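Local coordinates for putative metal binding protein (Coccidioides immitis, PDB 3CVG) that probably binds a metal ion or a small ligand between two lobes, as periplasmic binding proteins do, at residues K36-A41 and K256-K261; N157-E162 and D231-P236; Q189-A194 and Y205-S210; A237-G242 and K252-W257. All blocks are in the same frame, centred on the assembly; numbering follows the deposited sequence.

Contact 1: K36-A41 and K256-K261; sequences KELADA and KWLVSK
The indole of Trp257 reaches across to helix 34-47 with the far side of its six-membered ring. Ala41 CB lies 3.6 Å from Trp257 CZ2, and Leu38 O lies 3.6 Å from Trp257 CH2. Both come at the ring obliquely. Phe42 also meets this indole, with the two ring planes at about 60°. The contact is helix-to-helix packing in one lobe of a periplasmic-binding-protein fold, between helix 34-47 and the C-terminal end of helix 248-259. CG of Trp257 stands anti to the backbone N (chi1 176°), which extends the indole from its own helix toward Ala41. One helical turn of 34-47 thus gives the ring a methyl group and a backbone carbonyl. Deeper in, Leu38 and Leu258 meet through one methyl each, with Leu38 CD2 4.0 Å from Leu258 CD1. Both leucines are buried, while Trp257 and Ala41 are partly exposed. Val267 of helix 264-269 touches Leu38 and Ala41, and Ala102 of strand 100-111 touches Leu258. Just past the indole the helix runs into a turn. There Trp257 O accepts from both Ser260 N and Ser260 OG, and the hydroxyl bond, from Ser260 OG to Trp257 O, is 2.6 Å long.

Contact 2: N157-E162 and D231-P236; sequences NIKEAE and DPLLNP
Lys159 and Leu233 cross at about a right angle, with Lys159 CD 4.1 Å from Leu233 CD2. In this periplasmic-binding-protein fold the contact sets helix 155-166 against the type I beta turn from Asp231 to Leu234, which leads into strand 234-241. The lysine leaves its helix with CG anti to the backbone N (chi1 170°) and then bends at each later torsion. The bends bring the amine round to the turn, where Lys159 NZ donates to Pro232 O at 2.9 Å. It arrives nearly along the C=O axis, with a C=O...N angle of 160°. The same NZ makes a weak salt bridge to Glu162 OE1 one turn later in the helix. The ammonium is therefore shared between a carbonyl of the turn and a carboxylate of its own helix, which probably helps to stabilise its charge. Phe107 and Ile202 pack on the lysine side chain. Asp231 braces the turn. It forms an Asx turn through OD1, and its other carboxylate oxygen bonds outside the turn to Thr226. Leu233 N donates to Asp231 OD1 at 2.8 Å, meeting that oxygen on its anti side and 26° out of the carboxylate plane.

Contact 3: Q189-A194 and Y205-S210; sequences QALTAA and YGTYLS
Leu191 CD2 is the methyl that packs tightly here, 3.7 Å from Tyr208 CA and 3.9 Å from Thr207 CG2. The contact joins helix 187-196 to the short helix 205-208 in one lobe of a periplasmic-binding-protein fold. Strand 200-204 lies between them in the chain, and its Thr203 also touches Leu191. CG of Leu191 is anti to the backbone N (chi1 177°), which carries the branch toward Thr207 and the backbone of Tyr208. There the leucine and Thr207 slide past each other in opposite directions. Both are buried. The threonine divides its two branches: its methyl goes to the leucine, and its hydroxyl bonds to Asp204 OD1. The tyrosine side chain is looser than its CA. Tyr208 is partly exposed, its CB is 4.4 Å from Leu191 CD2, and its CA-CB bond leads away from helix 187-196. Its ring instead makes a cation-pi contact with Arg216. The side chain of Thr207 lies about 7 Å from the bound calcium ion, too far for that side chain to be a direct ligand. Farther along the chain, Ser210 OG donates to Gly206 O at 2.8 Å.

Contact 4: A237-G242 and K252-W257; sequences AHLLVG and KEFAKW
Strand 237-241 and helix 252-257 run nearly antiparallel, at 159°, with their axes 9.1 Å apart. Leu239 and Val241, two residues apart on the strand, both turn toward the helix, whereas Leu240 between them points to the other side. Leu239 has the largest share of the contact. Its CD2 rests 3.6 Å from Ala255 CA, close against the helix backbone. The same Leu239 CD2 is 3.9 Å from Phe254 CD2, where it comes at the ring obliquely. The leucine CG lies anti to the backbone N (chi1 179°). This puts CD2 against both Ala255 and Phe254, while CD1 lies only beside the ring. Val241 adds a single branch, with CG2 3.8 Å from Ala255 CB. The alanine methyl touches both strand side chains, and its small size is consistent with the close approach of Leu239 to the helix backbone. Phe42 of helix 34-47 meets the Phe254 ring edge-to-face, and Tyr100 packs on Leu239, Val241 and Ala255. This is a helix laid on the face of a sheet within one lobe of the periplasmic-binding-protein fold. All four touching residues are buried and meet through carbon alone, so the contact rests on shape and on exclusion of water.

How the contacts relate
From the N terminus, helix 34-47 comes first, and contact 1 closes the longest loop when it meets the end of helix 248-259. Contacts 2, 3 and 4 all begin inside that span. Contact 2 encloses contact 3, a short loop over strand 200-204. Contact 4 opens just after contact 2 closes and ends on the same helix as contact 1. Those two share Lys256 and Trp257, and touch where Leu258 CD2 meets Leu239 CB at 3.9 Å. Together they pack helix 248-259 against helix 34-47 and strand 234-241. Contact 2 joins helix 155-166 to the turn before that strand, and contact 3 joins helix 187-196 to helix 205-208, across the chain's centre from contact 4.

Contact 1: K36-A41 and K256-K261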
# COMPACT_ATOMS: atom_id res chain seq x y z
N LYS A 36 -3.43 8.97 11.83
CA LYS A 36 -4.02 9.55 13.03
C LYS A 36 -3.03 9.44 14.18
O LYS A 36 -2.72 10.43 14.85
CB LYS A 36 -5.32 8.82 13.40
CG LYS A 36 -5.99 9.38 14.66
CD LYS A 36 -7.41 8.83 14.83
CE LYS A 36 -8.12 9.49 16.00
NZ LYS A 36 -9.51 8.98 16.17
N GLU A 37 -2.55 8.22 14.42
CA GLU A 37 -1.59 7.96 15.49
C GLU A 37 -0.35 8.82 15.31
O GLU A 37 0.13 9.45 16.25
CB GLU A 37 -1.18 6.48 15.49
CG GLU A 37 -2.01 5.58 16.39
CD GLU A 37 -1.96 6.00 17.84
OE1 GLU A 37 -2.65 6.98 18.20
OE2 GLU A 37 -1.21 5.37 18.62
N LEU A 38 0.18 8.84 14.09
CA LEU A 38 1.36 9.63 13.77
C LEU A 38 1.14 11.11 14.07
O LEU A 38 1.91 11.71 14.82
CB LEU A 38 1.73 9.45 12.29
CG LEU A 38 2.83 8.45 11.93
CD1 LEU A 38 2.73 7.20 12.79
CD2 LEU A 38 2.71 8.11 10.45
N ALA A 39 0.09 11.68 13.50
CA ALA A 39 -0.22 13.09 13.70
C ALA A 39 -0.42 13.45 15.17
O ALA A 39 0.08 14.47 15.64
CB ALA A 39 -1.46 13.46 12.89
N ASP A 40 -1.16 12.62 15.89
CA ASP A 40 -1.41 12.88 17.31
C ASP A 40 -0.11 12.79 18.11
O ASP A 40 0.04 13.45 19.13
CB ASP A 40 -2.44 11.89 17.88
CG ASP A 40 -3.85 12.18 17.41
OD1 ASP A 40 -4.10 13.31 16.94
OD2 ASP A 40 -4.72 11.29 17.54
N ALA A 41 0.81 11.96 17.64
CA ALA A 41 2.09 11.78 18.31
C ALA A 41 3.05 12.93 18.01
O ALA A 41 3.87 13.31 18.85
CB ALA A 41 2.72 10.46 17.91
N LYS A 256 11.76 14.77 9.90
CA LYS A 256 12.80 14.35 10.84
C LYS A 256 12.25 13.47 11.96
O LYS A 256 12.83 12.44 12.31
CB LYS A 256 13.46 15.59 11.47
CG LYS A 256 14.74 16.04 10.80
CD LYS A 256 15.86 15.03 11.04
CE LYS A 256 17.22 15.58 10.66
NZ LYS A 256 18.31 14.65 11.08
N TRP A 257 11.13 13.90 12.53
CA TRP A 257 10.49 13.16 13.62
C TRP A 257 10.06 11.76 13.17
O TRP A 257 10.29 10.76 13.86
CB TRP A 257 9.27 13.92 14.12
CG TRP A 257 8.50 13.19 15.16
CD1 TRP A 257 8.74 13.17 16.50
CD2 TRP A 257 7.38 12.32 14.94
NE1 TRP A 257 7.85 12.34 17.13
CE2 TRP A 257 7.00 11.81 16.20
CE3 TRP A 257 6.66 11.93 13.80
CZ2 TRP A 257 5.93 10.91 16.35
CZ3 TRP A 257 5.60 11.04 13.95
CH2 TRP A 257 5.25 10.54 15.22
N LEU A 258 9.42 11.69 12.01
CA LEU A 258 8.94 10.43 11.46
C LEU A 258 9.98 9.31 11.39
O LEU A 258 9.67 8.16 11.70
CB LEU A 258 8.37 10.66 10.06
CG LEU A 258 7.84 9.42 9.33
CD1 LEU A 258 6.63 8.86 10.08
CD2 LEU A 258 7.45 9.80 7.92
N VAL A 259 11.21 9.63 11.00
CA VAL A 259 12.24 8.61 10.88
C VAL A 259 13.06 8.34 12.13
O VAL A 259 13.83 7.38 12.18
CB VAL A 259 13.21 8.93 9.71
CG1 VAL A 259 12.44 8.95 8.39
CG2 VAL A 259 13.90 10.25 9.95
N SER A 260 12.90 9.19 13.15
CA SER A 260 13.64 9.00 14.39
C SER A 260 13.11 7.77 15.12
O SER A 260 11.90 7.52 15.12
CB SER A 260 13.51 10.24 15.28
OG SER A 260 12.16 10.50 15.64
N LYS A 261 14.01 6.99 15.71
CA LYS A 261 13.62 5.80 16.45
C LYS A 261 12.70 6.22 17.59
O LYS A 261 11.82 5.46 18.01
CB LYS A 261 14.86 5.10 17.03
CG LYS A 261 15.78 4.45 16.00
CD LYS A 261 15.22 3.11 15.52
CE LYS A 261 16.12 2.48 14.47
NZ LYS A 261 15.59 1.18 13.99

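Contact 2: N157-E162 and D231-P236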
# COMPACT_ATOMS: atom_id res chain seq x y z
N ASN A 157 -3.24 -2.33 -7.77
CA ASN A 157 -3.41 -2.54 -9.20
C ASN A 157 -2.05 -2.48 -9.89
O ASN A 157 -1.72 -3.35 -10.70
CB ASN A 157 -4.36 -1.48 -9.78
CG ASN A 157 -4.54 -1.59 -11.29
OD1 ASN A 157 -4.48 -2.68 -11.88
ND2 ASN A 157 -4.82 -0.47 -11.92
N ILE A 158 -1.25 -1.48 -9.57
CA ILE A 158 0.08 -1.34 -10.16
C ILE A 158 0.87 -2.64 -9.92
O ILE A 158 1.47 -3.20 -10.84
CB ILE A 158 0.85 -0.14 -9.52
CG1 ILE A 158 0.27 1.18 -10.03
CG2 ILE A 158 2.36 -0.24 -9.82
CD1 ILE A 158 0.65 2.39 -9.16
N LYS A 159 0.81 -3.13 -8.68
CA LYS A 159 1.54 -4.33 -8.29
C LYS A 159 1.17 -5.58 -9.10
O LYS A 159 2.06 -6.24 -9.66
CB LYS A 159 1.29 -4.62 -6.82
CG LYS A 159 1.79 -5.98 -6.37
CD LYS A 159 3.20 -5.93 -5.83
CE LYS A 159 4.22 -5.45 -6.82
NZ LYS A 159 5.07 -4.38 -6.20
N GLU A 160 -0.11 -5.93 -9.16
CA GLU A 160 -0.44 -7.11 -9.94
C GLU A 160 -0.20 -6.91 -11.42
O GLU A 160 0.12 -7.86 -12.13
CB GLU A 160 -1.89 -7.53 -9.65
CG GLU A 160 -2.95 -6.41 -9.63
CD GLU A 160 -3.73 -6.30 -10.93
OE1 GLU A 160 -3.41 -7.04 -11.88
OE2 GLU A 160 -4.66 -5.46 -11.00
N ALA A 161 -0.40 -5.68 -11.89
CA ALA A 161 -0.21 -5.38 -13.32
C ALA A 161 1.27 -5.67 -13.57
O ALA A 161 1.64 -6.36 -14.54
CB ALA A 161 -0.56 -3.85 -13.69
N GLU A 162 2.12 -5.16 -12.67
CA GLU A 162 3.55 -5.36 -12.74
C GLU A 162 3.89 -6.86 -12.76
O GLU A 162 4.74 -7.28 -13.54
CB GLU A 162 4.15 -4.72 -11.51
CG GLU A 162 5.52 -4.13 -11.69
CD GLU A 162 5.85 -3.19 -10.54
OE1 GLU A 162 6.06 -3.68 -9.40
OE2 GLU A 162 5.86 -1.96 -10.76
N ASP A 231 12.09 -8.08 -2.58
CA ASP A 231 10.88 -8.90 -2.61
C ASP A 231 9.82 -8.10 -3.38
O ASP A 231 9.45 -7.02 -2.96
CB ASP A 231 10.40 -9.17 -1.19
CG ASP A 231 9.23 -10.15 -1.14
OD1 ASP A 231 8.36 -10.10 -2.04
OD2 ASP A 231 9.18 -10.97 -0.19
N PRO A 232 9.33 -8.63 -4.51
CA PRO A 232 8.31 -7.91 -5.28
C PRO A 232 7.09 -7.51 -4.45
O PRO A 232 6.49 -6.47 -4.69
CB PRO A 232 7.96 -8.89 -6.40
CG PRO A 232 9.22 -9.68 -6.57
CD PRO A 232 9.63 -9.93 -5.14
N LEU A 233 6.74 -8.33 -3.46
CA LEU A 233 5.58 -8.05 -2.63
C LEU A 233 5.83 -7.08 -1.47
O LEU A 233 4.96 -6.89 -0.62
CB LEU A 233 4.97 -9.36 -2.11
CG LEU A 233 4.44 -10.36 -3.15
CD1 LEU A 233 3.59 -11.44 -2.44
CD2 LEU A 233 3.57 -9.64 -4.18
N LEU A 234 7.00 -6.45 -1.44
CA LEU A 234 7.29 -5.47 -0.39
C LEU A 234 6.65 -4.16 -0.84
O LEU A 234 6.76 -3.80 -2.02
CB LEU A 234 8.80 -5.28 -0.21
CG LEU A 234 9.21 -4.12 0.71
CD1 LEU A 234 8.78 -4.43 2.14
CD2 LEU A 234 10.72 -3.90 0.64
N ASN A 235 5.99 -3.45 0.06
CA ASN A 235 5.35 -2.19 -0.30
C ASN A 235 5.91 -1.05 0.55
O ASN A 235 5.32 -0.64 1.54
CB ASN A 235 3.83 -2.29 -0.12
CG ASN A 235 3.10 -1.04 -0.60
OD1 ASN A 235 3.52 -0.39 -1.55
ND2 ASN A 235 1.99 -0.71 0.06
N PRO A 236 7.07 -0.51 0.15
CA PRO A 236 7.70 0.59 0.89
C PRO A 236 6.95 1.91 0.80
O PRO A 236 6.41 2.27 -0.24
CB PRO A 236 9.09 0.66 0.25
CG PRO A 236 8.82 0.27 -1.17
CD PRO A 236 7.88 -0.92 -1.01

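Contact 3: Q189-A194 and Y205-S210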
# COMPACT_ATOMS: atom_id res chain seq x y z
N GLN A 189 -13.73 -4.48 0.22
CA GLN A 189 -14.75 -5.05 -0.67
C GLN A 189 -14.11 -5.98 -1.70
O GLN A 189 -14.61 -7.08 -1.93
CB GLN A 189 -15.51 -3.93 -1.38
CG GLN A 189 -16.47 -3.18 -0.47
CD GLN A 189 -16.80 -1.79 -0.99
OE1 GLN A 189 -16.95 -1.58 -2.20
NE2 GLN A 189 -16.95 -0.84 -0.06
N ALA A 190 -13.01 -5.55 -2.30
CA ALA A 190 -12.33 -6.38 -3.31
C ALA A 190 -11.84 -7.72 -2.76
O ALA A 190 -11.97 -8.76 -3.43
CB ALA A 190 -11.15 -5.60 -3.92
N LEU A 191 -11.25 -7.72 -1.56
CA LEU A 191 -10.78 -8.96 -0.97
C LEU A 191 -11.98 -9.85 -0.62
O LEU A 191 -11.96 -11.06 -0.85
CB LEU A 191 -9.94 -8.69 0.30
CG LEU A 191 -9.44 -9.91 1.08
CD1 LEU A 191 -8.74 -10.90 0.14
CD2 LEU A 191 -8.48 -9.46 2.19
N THR A 192 -13.03 -9.24 -0.07
CA THR A 192 -14.24 -9.97 0.29
C THR A 192 -14.82 -10.65 -0.96
O THR A 192 -15.23 -11.82 -0.92
CB THR A 192 -15.29 -9.02 0.89
OG1 THR A 192 -14.79 -8.46 2.11
CG2 THR A 192 -16.59 -9.78 1.19
N ALA A 193 -14.84 -9.91 -2.06
CA ALA A 193 -15.36 -10.43 -3.32
C ALA A 193 -14.52 -11.59 -3.84
O ALA A 193 -15.07 -12.59 -4.29
CB ALA A 193 -15.42 -9.32 -4.37
N ALA A 194 -13.20 -11.46 -3.79
CA ALA A 194 -12.31 -12.51 -4.26
C ALA A 194 -12.55 -13.81 -3.50
O ALA A 194 -12.55 -14.91 -4.08
CB ALA A 194 -10.85 -12.10 -4.10
N TYR A 205 -1.65 -6.76 3.64
CA TYR A 205 -1.77 -7.26 5.00
C TYR A 205 -2.86 -6.58 5.82
O TYR A 205 -3.64 -7.26 6.49
CB TYR A 205 -0.42 -7.14 5.72
CG TYR A 205 -0.37 -7.89 7.04
CD1 TYR A 205 -0.84 -9.21 7.14
CD2 TYR A 205 0.17 -7.30 8.18
CE1 TYR A 205 -0.76 -9.92 8.34
CE2 TYR A 205 0.26 -8.00 9.39
CZ TYR A 205 -0.21 -9.30 9.46
OH TYR A 205 -0.14 -9.98 10.65
N GLY A 206 -2.90 -5.25 5.78
CA GLY A 206 -3.88 -4.49 6.54
C GLY A 206 -5.33 -4.77 6.17
O GLY A 206 -6.21 -4.82 7.04
N THR A 207 -5.58 -4.95 4.88
CA THR A 207 -6.92 -5.25 4.40
C THR A 207 -7.31 -6.63 4.91
O THR A 207 -8.43 -6.85 5.36
CB THR A 207 -6.95 -5.23 2.86
OG1 THR A 207 -6.58 -3.93 2.39
CG2 THR A 207 -8.35 -5.57 2.34
N TYR A 208 -6.36 -7.56 4.85
CA TYR A 208 -6.56 -8.92 5.32
C TYR A 208 -7.00 -8.93 6.80
O TYR A 208 -7.94 -9.65 7.19
CB TYR A 208 -5.26 -9.72 5.17
CG TYR A 208 -5.27 -11.07 5.83
CD1 TYR A 208 -6.11 -12.09 5.37
CD2 TYR A 208 -4.44 -11.34 6.92
CE1 TYR A 208 -6.12 -13.34 5.98
CE2 TYR A 208 -4.44 -12.60 7.54
CZ TYR A 208 -5.28 -13.59 7.06
OH TYR A 208 -5.29 -14.83 7.66
N LEU A 209 -6.32 -8.14 7.61
CA LEU A 209 -6.63 -8.07 9.04
C LEU A 209 -7.94 -7.35 9.28
O LEU A 209 -8.44 -7.33 10.41
CB LEU A 209 -5.50 -7.37 9.80
CG LEU A 209 -4.15 -8.09 9.74
CD1 LEU A 209 -3.06 -7.20 10.34
CD2 LEU A 209 -4.24 -9.42 10.48
N SER A 210 -8.50 -6.76 8.23
CA SER A 210 -9.75 -6.03 8.35
C SER A 210 -11.00 -6.86 8.06
O SER A 210 -12.09 -6.45 8.42
CB SER A 210 -9.75 -4.82 7.40
OG SER A 210 -8.73 -3.90 7.73

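Contact 4: A237-G242 and K252-W257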
# COMPACT_ATOMS: atom_id res chain seq x y z
N ALA A 237 6.94 2.62 1.92
CA ALA A 237 6.28 3.91 2.01
C ALA A 237 7.33 4.97 2.33
O ALA A 237 8.13 4.78 3.25
CB ALA A 237 5.21 3.89 3.11
N HIS A 238 7.33 6.05 1.56
CA HIS A 238 8.27 7.15 1.75
C HIS A 238 7.51 8.45 1.95
O HIS A 238 6.38 8.61 1.46
CB HIS A 238 9.20 7.31 0.54
CG HIS A 238 10.30 6.31 0.47
ND1 HIS A 238 10.11 5.01 0.06
CD2 HIS A 238 11.62 6.42 0.75
CE1 HIS A 238 11.26 4.37 0.08
NE2 HIS A 238 12.20 5.20 0.50
N LEU A 239 8.12 9.40 2.66
CA LEU A 239 7.51 10.70 2.88
C LEU A 239 8.19 11.69 1.94
O LEU A 239 9.40 11.65 1.74
CB LEU A 239 7.71 11.18 4.31
CG LEU A 239 7.12 12.57 4.58
CD1 LEU A 239 5.61 12.45 4.68
CD2 LEU A 239 7.67 13.14 5.88
N LEU A 240 7.40 12.58 1.35
CA LEU A 240 7.93 13.59 0.44
C LEU A 240 7.66 14.97 1.03
O LEU A 240 6.54 15.26 1.44
CB LEU A 240 7.27 13.49 -0.94
CG LEU A 240 7.57 12.25 -1.79
CD1 LEU A 240 6.76 12.31 -3.08
CD2 LEU A 240 9.06 12.18 -2.10
N VAL A 241 8.69 15.79 1.08
CA VAL A 241 8.56 17.15 1.59
C VAL A 241 8.42 18.07 0.38
O VAL A 241 9.32 18.13 -0.46
CB VAL A 241 9.79 17.57 2.42
CG1 VAL A 241 9.72 19.06 2.75
CG2 VAL A 241 9.83 16.75 3.71
N GLY A 242 7.29 18.75 0.29
CA GLY A 242 7.05 19.64 -0.83
C GLY A 242 8.03 20.79 -0.89
O GLY A 242 8.37 21.39 0.13
N LYS A 252 9.49 19.90 7.61
CA LYS A 252 10.86 19.46 7.84
C LYS A 252 10.92 18.81 9.22
O LYS A 252 11.65 17.84 9.43
CB LYS A 252 11.81 20.67 7.80
CG LYS A 252 13.29 20.32 7.74
CD LYS A 252 13.64 19.66 6.42
CE LYS A 252 15.14 19.42 6.30
NZ LYS A 252 15.48 18.77 5.00
N GLU A 253 10.15 19.36 10.15
CA GLU A 253 10.09 18.84 11.52
C GLU A 253 9.43 17.46 11.51
O GLU A 253 9.94 16.52 12.11
CB GLU A 253 9.27 19.77 12.41
CG GLU A 253 9.96 21.07 12.75
CD GLU A 253 11.12 20.87 13.70
OE1 GLU A 253 10.88 20.41 14.84
OE2 GLU A 253 12.26 21.18 13.32
N PHE A 254 8.29 17.36 10.83
CA PHE A 254 7.58 16.09 10.75
C PHE A 254 8.47 15.04 10.10
O PHE A 254 8.59 13.92 10.60
CB PHE A 254 6.29 16.24 9.95
CG PHE A 254 5.48 14.97 9.88
CD1 PHE A 254 4.99 14.39 11.04
CD2 PHE A 254 5.25 14.34 8.67
CE1 PHE A 254 4.27 13.20 11.00
CE2 PHE A 254 4.53 13.14 8.61
CZ PHE A 254 4.04 12.58 9.79
N ALA A 255 9.10 15.40 8.98
CA ALA A 255 9.97 14.47 8.27
C ALA A 255 11.02 13.89 9.22
O ALA A 255 11.15 12.67 9.34
CB ALA A 255 10.64 15.17 7.10
N LYS A 256 11.76 14.77 9.90
CA LYS A 256 12.80 14.35 10.84
C LYS A 256 12.25 13.47 11.96
O LYS A 256 12.83 12.44 12.31
CB LYS A 256 13.46 15.59 11.47
CG LYS A 256 14.74 16.04 10.80
CD LYS A 256 15.86 15.03 11.04
CE LYS A 256 17.22 15.58 10.66
NZ LYS A 256 18.31 14.65 11.08
N TRP A 257 11.13 13.90 12.53
CA TRP A 257 10.49 13.16 13.62
C TRP A 257 10.06 11.76 13.17
O TRP A 257 10.29 10.76 13.86
CB TRP A 257 9.27 13.92 14.12
CG TRP A 257 8.50 13.19 15.16
CD1 TRP A 257 8.74 13.17 16.50
CD2 TRP A 257 7.38 12.32 14.94
NE1 TRP A 257 7.85 12.34 17.13
CE2 TRP A 257 7.00 11.81 16.20
CE3 TRP A 257 6.66 11.93 13.80
CZ2 TRP A 257 5.93 10.91 16.35
CZ3 TRP A 257 5.60 11.04 13.95
CH2 TRP A 257 5.25 10.54 15.22